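Local coordinates for protein pectate lyase (Pectobacterium carotovorum, PDB 4U49) that probably cleaves polygalacturonate and methylated pectins by calcium-dependent elimination, acting within the chain, as a secreted pectate lyase of polysaccharide lyase family 3, at residues G211-N216 and T245-H250. Numbering follows the deposited sequence.
Sequences GGVAHN and TLTGQH
Asn216 and His250 meet where neighbouring rungs of the parallel beta-helix reach the corner at Gly248. CB of Asn216 sits over one face of the His250 imidazole, 3.6 Å from the ring centroid, in a CH-pi contact. CB of Leu246 lies on the opposite face, so the ring is sandwiched between the two. NE2 of His250 faces two carbonyls. Its one N-H is shared between Thr247 O (2.8 Å) and Ala214 O, both bonds bent and the second weak. Thr247 O also accepts from Asn216 N, so two donors grip it. The strands run parallel and in register, from Val213 beside Thr245 to Asn216 beside Gly248 at the corner. The ladder bonds are, in order, Thr245 N to Gly212 O, Ala214 N to Thr245 O, Thr247 N to Ala214 O, Asn216 N to Thr247 O and Gln249 N to Asn216 O. CB of Ala214 packs on CD2 of Leu246 at 3.8 Å. On the sheet face of Val213, Thr245, His215 and Thr247, CG2 of Thr247 reaches CB of His215 at 3.6 Å and lies at the edge of its ring. Asp32 bonds both ND1 of His215 and OG1 of Thr247, tying these rungs to the N-terminal part of the chain. Asn216 belongs to the calcium site, although no calcium is bound here. The anti CG of Asn216 (chi1 -173°) carries the amide across to 245-250, where Asn216 ND2 donates to Gln249 O at 2.6 Å, in the carbonyl plane.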
# COMPACT_ATOMS: atom_id res chain seq x y z
N GLY A 211 -5.19 0.66 -3.76
CA GLY A 211 -4.64 -0.52 -4.39
C GLY A 211 -3.13 -0.50 -4.30
O GLY A 211 -2.55 0.16 -3.43
N GLY A 212 -2.48 -1.20 -5.22
CA GLY A 212 -1.03 -1.25 -5.24
C GLY A 212 -0.52 -2.52 -4.60
O GLY A 212 -1.24 -3.20 -3.88
N VAL A 213 0.74 -2.85 -4.89
CA VAL A 213 1.38 -4.05 -4.36
C VAL A 213 2.80 -3.70 -3.94
O VAL A 213 3.55 -3.10 -4.71
CB VAL A 213 1.41 -5.20 -5.39
CG1 VAL A 213 2.08 -6.43 -4.79
CG2 VAL A 213 0.00 -5.54 -5.88
N ALA A 214 3.19 -4.08 -2.72
CA ALA A 214 4.53 -3.78 -2.23
C ALA A 214 5.26 -5.04 -1.77
O ALA A 214 4.84 -5.69 -0.81
CB ALA A 214 4.46 -2.77 -1.10
N HIS A 215 6.35 -5.36 -2.45
CA HIS A 215 7.16 -6.51 -2.10
C HIS A 215 8.33 -6.11 -1.22
O HIS A 215 8.93 -5.05 -1.41
CB HIS A 215 7.66 -7.22 -3.36
CG HIS A 215 8.68 -8.28 -3.08
ND1 HIS A 215 8.33 -9.58 -2.77
CD2 HIS A 215 10.03 -8.24 -3.06
CE1 HIS A 215 9.43 -10.29 -2.57
NE2 HIS A 215 10.47 -9.49 -2.74
N ASN A 216 8.66 -6.96 -0.25
CA ASN A 216 9.82 -6.74 0.60
C ASN A 216 10.53 -8.05 0.92
O ASN A 216 9.91 -9.11 0.95
CB ASN A 216 9.41 -6.04 1.90
CG ASN A 216 10.60 -5.63 2.75
OD1 ASN A 216 11.30 -4.67 2.42
ND2 ASN A 216 10.84 -6.35 3.84
N THR A 245 -1.84 -4.43 -1.16
CA THR A 245 -1.34 -5.76 -0.81
C THR A 245 0.16 -5.80 -0.57
O THR A 245 0.95 -5.35 -1.39
CB THR A 245 -1.69 -6.79 -1.91
OG1 THR A 245 -3.12 -6.91 -2.01
CG2 THR A 245 -1.10 -8.16 -1.59
N LEU A 246 0.54 -6.36 0.58
CA LEU A 246 1.95 -6.60 0.90
C LEU A 246 2.32 -8.03 0.55
O LEU A 246 1.60 -8.97 0.89
CB LEU A 246 2.22 -6.34 2.38
CG LEU A 246 1.99 -4.93 2.93
CD1 LEU A 246 2.32 -4.88 4.42
CD2 LEU A 246 2.83 -3.91 2.18
N THR A 247 3.44 -8.20 -0.14
CA THR A 247 3.93 -9.54 -0.45
C THR A 247 5.40 -9.68 -0.03
O THR A 247 6.12 -8.68 0.09
CB THR A 247 3.78 -9.88 -1.95
OG1 THR A 247 4.22 -11.23 -2.18
CG2 THR A 247 4.59 -8.94 -2.81
N GLY A 248 5.83 -10.91 0.18
CA GLY A 248 7.17 -11.18 0.65
C GLY A 248 7.24 -11.19 2.17
O GLY A 248 6.30 -11.61 2.84
N GLN A 249 8.37 -10.72 2.70
CA GLN A 249 8.57 -10.72 4.15
C GLN A 249 8.75 -9.28 4.64
O GLN A 249 9.68 -8.59 4.25
CB GLN A 249 9.78 -11.58 4.52
CG GLN A 249 9.64 -13.06 4.16
CD GLN A 249 9.79 -13.33 2.68
OE1 GLN A 249 10.60 -12.70 2.00
NE2 GLN A 249 8.99 -14.25 2.16
N HIS A 250 7.84 -8.85 5.51
CA HIS A 250 7.79 -7.47 5.96
C HIS A 250 8.10 -7.32 7.45
O HIS A 250 8.06 -8.29 8.21
CB HIS A 250 6.42 -6.86 5.66
CG HIS A 250 6.19 -6.59 4.20
ND1 HIS A 250 6.37 -5.35 3.64
CD2 HIS A 250 5.80 -7.41 3.20
CE1 HIS A 250 6.10 -5.41 2.35
NE2 HIS A 250 5.75 -6.65 2.05